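PG_0823 protein (Porphyromonas gingivalis, PDB 2FSW) probably binds DNA as a dimeric winged helix-turn-helix transcriptional regulator of the HxlR family. Local coordinates at residues B[20-34]-B[55-69]. Numbering follows the deposited sequence. Where two conformers were deposited one is given.
Sequences QIFAGKWTLLIIFQI and MLIDELKFLCGKGLI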
loop_
_atom_site.group_PDB
_atom_site.type_symbol
_atom_site.label_atom_id
_atom_site.label_comp_id
_atom_site.label_asym_id
_atom_site.label_seq_id
_atom_site.Cartn_x
_atom_site.Cartn_y
_atom_site.Cartn_z
ATOM N N GLN B 20 -1.442 5.460 -6.531
ATOM C CA GLN B 20 -2.549 6.431 -6.609
ATOM C C GLN B 20 -3.852 5.821 -6.082
ATOM O O GLN B 20 -4.597 6.459 -5.332
ATOM C CB GLN B 20 -2.765 6.908 -8.045
ATOM C CG GLN B 20 -1.570 7.584 -8.698
ATOM C CD GLN B 20 -1.302 8.968 -8.149
ATOM O OE1 GLN B 20 -0.174 9.288 -7.765
ATOM N NE2 GLN B 20 -2.342 9.801 -8.106
ATOM N N ILE B 21 -4.115 4.579 -6.478
ATOM C CA ILE B 21 -5.297 3.838 -6.032
ATOM C C ILE B 21 -5.147 3.310 -4.599
ATOM O O ILE B 21 -6.039 3.507 -3.768
ATOM C CB ILE B 21 -5.585 2.648 -6.974
ATOM C CG1 ILE B 21 -5.732 3.127 -8.424
ATOM C CG2 ILE B 21 -6.809 1.884 -6.508
ATOM C CD1 ILE B 21 -6.014 2.014 -9.446
ATOM N N PHE B 22 -4.005 2.672 -4.322
ATOM C CA PHE B 22 -3.825 1.812 -3.144
ATOM C C PHE B 22 -3.266 2.508 -1.914
ATOM O O PHE B 22 -3.188 1.889 -0.848
ATOM C CB PHE B 22 -2.885 0.627 -3.455
ATOM C CG PHE B 22 -3.352 -0.271 -4.564
ATOM C CD1 PHE B 22 -2.421 -0.828 -5.451
ATOM C CD2 PHE B 22 -4.701 -0.601 -4.714
ATOM C CE1 PHE B 22 -2.831 -1.665 -6.487
ATOM C CE2 PHE B 22 -5.122 -1.442 -5.769
ATOM C CZ PHE B 22 -4.174 -1.972 -6.651
ATOM N N ALA B 23 -2.873 3.774 -2.056
ATOM C CA ALA B 23 -2.195 4.508 -0.975
ATOM C C ALA B 23 -3.033 4.715 0.288
ATOM O O ALA B 23 -2.492 4.973 1.348
ATOM C CB ALA B 23 -1.657 5.844 -1.477
ATOM N N GLY B 24 -4.345 4.597 0.196
ATOM C CA GLY B 24 -5.176 4.812 1.376
ATOM C C GLY B 24 -4.802 3.949 2.565
ATOM O O GLY B 24 -4.171 2.894 2.399
ATOM N N LYS B 25 -5.155 4.370 3.777
ATOM C CA LYS B 25 -4.984 3.469 4.925
ATOM C C LYS B 25 -6.075 2.383 4.964
ATOM O O LYS B 25 -5.950 1.390 5.687
ATOM C CB LYS B 25 -4.886 4.227 6.254
ATOM C CG LYS B 25 -6.175 4.850 6.768
ATOM C CD LYS B 25 -5.949 5.647 8.058
ATOM C CE LYS B 25 -5.605 4.748 9.251
ATOM N NZ LYS B 25 -5.085 5.548 10.407
ATOM N N TRP B 26 -7.125 2.564 4.164
ATOM C CA TRP B 26 -8.245 1.620 4.170
ATOM C C TRP B 26 -8.475 0.863 2.873
ATOM O O TRP B 26 -9.117 -0.187 2.885
ATOM C CB TRP B 26 -9.544 2.342 4.565
ATOM C CG TRP B 26 -9.452 3.134 5.832
ATOM C CD1 TRP B 26 -9.533 4.494 5.949
ATOM C CD2 TRP B 26 -9.282 2.625 7.168
ATOM N NE1 TRP B 26 -9.433 4.864 7.273
ATOM C CE2 TRP B 26 -9.282 3.740 8.043
ATOM C CE3 TRP B 26 -9.154 1.340 7.712
ATOM C CZ2 TRP B 26 -9.143 3.608 9.428
ATOM C CZ3 TRP B 26 -9.013 1.209 9.081
ATOM C CH2 TRP B 26 -9.007 2.338 9.928
ATOM N N THR B 27 -7.971 1.395 1.763
ATOM C CA THR B 27 -8.219 0.820 0.428
ATOM C C THR B 27 -8.002 -0.699 0.326
ATOM O O THR B 27 -8.920 -1.430 -0.022
ATOM C CB THR B 27 -7.390 1.535 -0.668
ATOM O OG1 THR B 27 -7.606 2.949 -0.583
ATOM C CG2 THR B 27 -7.807 1.065 -2.045
ATOM N N LEU B 28 -6.782 -1.148 0.619
ATOM C CA LEU B 28 -6.421 -2.553 0.474
ATOM C C LEU B 28 -7.102 -3.452 1.493
ATOM O O LEU B 28 -7.390 -4.616 1.196
ATOM C CB LEU B 28 -4.895 -2.731 0.530
ATOM C CG LEU B 28 -4.187 -2.183 -0.707
ATOM C CD1 LEU B 28 -2.674 -2.107 -0.496
ATOM C CD2 LEU B 28 -4.558 -3.043 -1.931
ATOM N N LEU B 29 -7.344 -2.911 2.691
ATOM C CA LEU B 29 -8.049 -3.647 3.749
ATOM C C LEU B 29 -9.509 -3.923 3.390
ATOM O O LEU B 29 -10.040 -4.996 3.673
ATOM C CB LEU B 29 -8.006 -2.870 5.078
ATOM C CG LEU B 29 -6.845 -3.174 6.042
ATOM C CD1 LEU B 29 -6.850 -2.166 7.177
ATOM C CD2 LEU B 29 -6.919 -4.620 6.591
ATOM N N ILE B 30 -10.162 -2.938 2.792
ATOM C CA ILE B 30 -11.513 -3.115 2.281
ATOM C C ILE B 30 -11.556 -4.243 1.241
ATOM O O ILE B 30 -12.399 -5.146 1.334
ATOM C CB ILE B 30 -12.096 -1.770 1.747
ATOM C CG1 ILE B 30 -12.429 -0.865 2.943
ATOM C CG2 ILE B 30 -13.328 -2.026 0.899
ATOM C CD1 ILE B 30 -12.505 0.630 2.656
ATOM N N ILE B 31 -10.623 -4.200 0.285
ATOM C CA ILE B 31 -10.538 -5.204 -0.766
ATOM C C ILE B 31 -10.261 -6.571 -0.132
ATOM O O ILE B 31 -10.912 -7.554 -0.487
ATOM C CB ILE B 31 -9.489 -4.819 -1.877
ATOM C CG1 ILE B 31 -9.952 -3.546 -2.612
ATOM C CG2 ILE B 31 -9.302 -5.954 -2.878
ATOM C CD1 ILE B 31 -8.935 -2.947 -3.579
ATOM N N PHE B 32 -9.337 -6.608 0.836
ATOM C CA PHE B 32 -9.079 -7.815 1.637
ATOM C C PHE B 32 -10.358 -8.391 2.253
ATOM O O PHE B 32 -10.629 -9.590 2.137
ATOM C CB PHE B 32 -8.013 -7.545 2.722
ATOM C CG PHE B 32 -7.707 -8.744 3.609
ATOM C CD1 PHE B 32 -7.267 -9.957 3.056
ATOM C CD2 PHE B 32 -7.824 -8.648 4.994
ATOM C CE1 PHE B 32 -6.964 -11.058 3.860
ATOM C CE2 PHE B 32 -7.523 -9.743 5.816
ATOM C CZ PHE B 32 -7.099 -10.951 5.250
ATOM N N GLN B 33 -11.157 -7.531 2.881
ATOM C CA GLN B 33 -12.381 -7.973 3.551
ATOM C C GLN B 33 -13.487 -8.440 2.593
ATOM O O GLN B 33 -14.092 -9.496 2.806
ATOM C CB GLN B 33 -12.883 -6.932 4.572
ATOM C CG GLN B 33 -12.095 -6.963 5.884
ATOM C CD GLN B 33 -12.138 -8.336 6.568
ATOM O OE1 GLN B 33 -13.083 -9.114 6.388
ATOM N NE2 GLN B 33 -11.112 -8.635 7.346
ATOM N N ILE B 34 -13.734 -7.671 1.536
ATOM C CA ILE B 34 -14.652 -8.135 0.492
ATOM C C ILE B 34 -14.202 -9.506 -0.044
ATOM O O ILE B 34 -14.974 -10.472 0.003
ATOM C CB ILE B 34 -14.818 -7.113 -0.655
ATOM C CG1 ILE B 34 -15.409 -5.792 -0.126
ATOM C CG2 ILE B 34 -15.724 -7.689 -1.742
ATOM C CD1 ILE B 34 -15.233 -4.604 -1.101
HETATM N N MSE B 55 -15.041 7.666 6.493
HETATM C CA MSE B 55 -13.898 6.958 5.909
HETATM C C MSE B 55 -14.386 5.864 4.964
HETATM O O MSE B 55 -14.004 5.837 3.795
HETATM C CB MSE B 55 -13.004 6.354 6.999
HETATM C CG MSE B 55 -12.185 7.358 7.798
HETATM SE SE MSE B 55 -11.487 6.582 9.454
HETATM C CE MSE B 55 -10.993 8.238 10.380
ATOM N N LEU B 56 -15.269 5.004 5.469
ATOM C CA LEU B 56 -15.792 3.853 4.711
ATOM C C LEU B 56 -16.470 4.211 3.385
ATOM O O LEU B 56 -16.165 3.603 2.361
ATOM C CB LEU B 56 -16.741 2.989 5.555
ATOM C CG LEU B 56 -16.643 1.447 5.513
ATOM C CD1 LEU B 56 -18.012 0.790 5.608
ATOM C CD2 LEU B 56 -15.871 0.857 4.301
ATOM N N ILE B 57 -17.372 5.193 3.394
ATOM C CA ILE B 57 -18.180 5.475 2.194
ATOM C C ILE B 57 -17.464 6.306 1.125
ATOM O O ILE B 57 -17.788 6.202 -0.060
ATOM C CB ILE B 57 -19.597 6.062 2.504
ATOM C CG1 ILE B 57 -19.648 7.597 2.380
ATOM C CG2 ILE B 57 -20.151 5.543 3.826
ATOM C CD1 ILE B 57 -18.954 8.372 3.475
ATOM N N ASP B 58 -16.514 7.141 1.545
ATOM C CA ASP B 58 -15.661 7.847 0.594
ATOM C C ASP B 58 -14.757 6.819 -0.094
ATOM O O ASP B 58 -14.559 6.861 -1.310
ATOM C CB ASP B 58 -14.832 8.929 1.288
ATOM C CG ASP B 58 -15.684 10.058 1.854
ATOM O OD1 ASP B 58 -15.153 10.795 2.714
ATOM O OD2 ASP B 58 -16.866 10.226 1.453
ATOM N N GLU B 59 -14.248 5.879 0.694
ATOM C CA GLU B 59 -13.408 4.796 0.177
ATOM C C GLU B 59 -14.211 3.832 -0.707
ATOM O O GLU B 59 -13.770 3.469 -1.792
ATOM C CB GLU B 59 -12.711 4.071 1.329
ATOM C CG GLU B 59 -11.513 3.239 0.916
ATOM C CD GLU B 59 -10.327 4.074 0.497
ATOM O OE1 GLU B 59 -9.822 4.868 1.325
ATOM O OE2 GLU B 59 -9.893 3.919 -0.663
ATOM N N LEU B 60 -15.403 3.448 -0.259
ATOM C CA LEU B 60 -16.317 2.658 -1.094
ATOM C C LEU B 60 -16.654 3.357 -2.416
ATOM O O LEU B 60 -16.704 2.705 -3.457
ATOM C CB LEU B 60 -17.597 2.279 -0.333
ATOM C CG LEU B 60 -17.468 1.184 0.742
ATOM C CD1 LEU B 60 -18.745 1.072 1.586
ATOM C CD2 LEU B 60 -17.058 -0.185 0.168
ATOM N N LYS B 61 -16.859 4.675 -2.374
ATOM C CA LYS B 61 -17.117 5.460 -3.590
ATOM C C LYS B 61 -15.901 5.479 -4.512
ATOM O O LYS B 61 -16.017 5.237 -5.712
ATOM C CB LYS B 61 -17.528 6.902 -3.263
ATOM C CG LYS B 61 -17.876 7.707 -4.515
ATOM C CD LYS B 61 -17.789 9.230 -4.341
ATOM C CE LYS B 61 -16.342 9.781 -4.331
ATOM N NZ LYS B 61 -15.233 8.900 -4.880
ATOM N N PHE B 62 -14.742 5.779 -3.936
ATOM C CA PHE B 62 -13.466 5.762 -4.656
ATOM C C PHE B 62 -13.271 4.442 -5.417
ATOM O O PHE B 62 -13.061 4.447 -6.629
ATOM C CB PHE B 62 -12.328 6.043 -3.666
ATOM C CG PHE B 62 -10.954 5.999 -4.268
ATOM C CD1 PHE B 62 -10.471 7.071 -5.023
ATOM C CD2 PHE B 62 -10.120 4.898 -4.044
ATOM C CE1 PHE B 62 -9.182 7.036 -5.567
ATOM C CE2 PHE B 62 -8.836 4.853 -4.584
ATOM C CZ PHE B 62 -8.367 5.925 -5.346
ATOM N N LEU B 63 -13.389 3.322 -4.706
ATOM C CA LEU B 63 -13.189 1.988 -5.289
ATOM C C LEU B 63 -14.198 1.610 -6.379
ATOM O O LEU B 63 -13.847 0.910 -7.336
ATOM C CB LEU B 63 -13.180 0.920 -4.196
ATOM C CG LEU B 63 -12.048 0.924 -3.161
ATOM C CD1 LEU B 63 -12.418 -0.004 -2.027
ATOM C CD2 LEU B 63 -10.707 0.527 -3.797
ATOM N N CYS B 64 -15.452 2.046 -6.222
ATOM C CA CYS B 64 -16.460 1.894 -7.283
ATOM C C CYS B 64 -16.053 2.694 -8.523
ATOM O O CYS B 64 -16.138 2.196 -9.648
ATOM C CB CYS B 64 -17.842 2.348 -6.803
ATOM S SG CYS B 64 -18.731 1.138 -5.800
ATOM N N GLY B 65 -15.596 3.928 -8.299
ATOM C CA GLY B 65 -15.147 4.823 -9.366
ATOM C C GLY B 65 -13.940 4.307 -10.130
ATOM O O GLY B 65 -13.783 4.606 -11.314
ATOM N N LYS B 66 -13.094 3.530 -9.450
ATOM C CA LYS B 66 -11.922 2.902 -10.073
ATOM C C LYS B 66 -12.245 1.540 -10.708
ATOM O O LYS B 66 -11.388 0.920 -11.347
ATOM C CB LYS B 66 -10.778 2.753 -9.053
ATOM C CG LYS B 66 -10.248 4.074 -8.490
ATOM C CD LYS B 66 -9.480 4.848 -9.534
ATOM C CE LYS B 66 -9.075 6.197 -9.008
ATOM N NZ LYS B 66 -7.877 6.715 -9.728
ATOM N N GLY B 67 -13.481 1.084 -10.532
ATOM C CA GLY B 67 -13.947 -0.153 -11.150
ATOM C C GLY B 67 -13.378 -1.382 -10.473
ATOM O O GLY B 67 -13.237 -2.440 -11.096
ATOM N N LEU B 68 -13.071 -1.240 -9.187
ATOM C CA LEU B 68 -12.438 -2.310 -8.416
ATOM C C LEU B 68 -13.459 -3.137 -7.634
ATOM O O LEU B 68 -13.257 -4.327 -7.396
ATOM C CB LEU B 68 -11.378 -1.726 -7.474
ATOM C CG LEU B 68 -10.082 -1.219 -8.128
ATOM C CD1 LEU B 68 -9.094 -0.744 -7.068
ATOM C CD2 LEU B 68 -9.459 -2.286 -8.988
ATOM N N ILE B 69 -14.548 -2.492 -7.235
ATOM C CA ILE B 69 -15.641 -3.161 -6.543
ATOM C C ILE B 69 -16.958 -2.827 -7.270
ATOM O O ILE B 69 -17.050 -1.799 -7.949
ATOM C CB ILE B 69 -15.714 -2.769 -5.025
ATOM C CG1 ILE B 69 -16.363 -1.391 -4.832
ATOM C CG2 ILE B 69 -14.317 -2.824 -4.360
ATOM C CD1 ILE B 69 -16.406 -0.908 -3.407
#
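I30 illustrates knobs-into-holes packing between two steeply crossed helices: it sits in a hole formed by L56, E59, L60 and L63, spread over two turns of the facing helix. A chi1 of -73° sets CG1 beside the backbone N and CG2 anti to it, which carries CD1 out against E59 CG at 3.3 Å and on to L56, while CG2 turns to L63 CD1 and, more loosely, to L60. The other methyl of L63, CD2, presses closely on T27 CG2 at 3.4 Å and reaches I31 CD1 as well. Across these contacts the axes of 27-34 and 55-65 are inclined at 79° and 10.5 Å apart at closest approach. Beyond the helix end, L68 and I69 extend the packing: L68 sends CD1 to CG2 of I21, on helix 14-22, at 3.5 Å, and I69 CG2 meets I34 CD1 at 3.8 Å. In the winged helix-turn-helix fold of the HxlR family, 53-65 is probably the recognition helix; a Schellman motif at G67, with positive phi, ends it and leads the chain into strand 69-74 of the wing. Strand 80-85 touches I31, I34 and I69, closing the core from the sheet.

A single hydrogen bond crosses the interface. T27 OG1 donates to E59 OE2 over a very short 2.5 Å; the glutamate chain bends at chi2 (71°), which brings its carboxylate back to the start of helix 27-34 while its CG stays against I30. Aromatic contacts flank this centre. In one of two conformers, the selenium of selenomethionine M55, at the end of an extended chain, lies oblique to the W26 indole, 3.5 Å from NE1, a Met-aromatic contact that the second conformer leaves doubtful. Two turns further along the helix, F62 turns its ring edge to the backbone of I21, with CE2 3.2 Å from the carbonyl O.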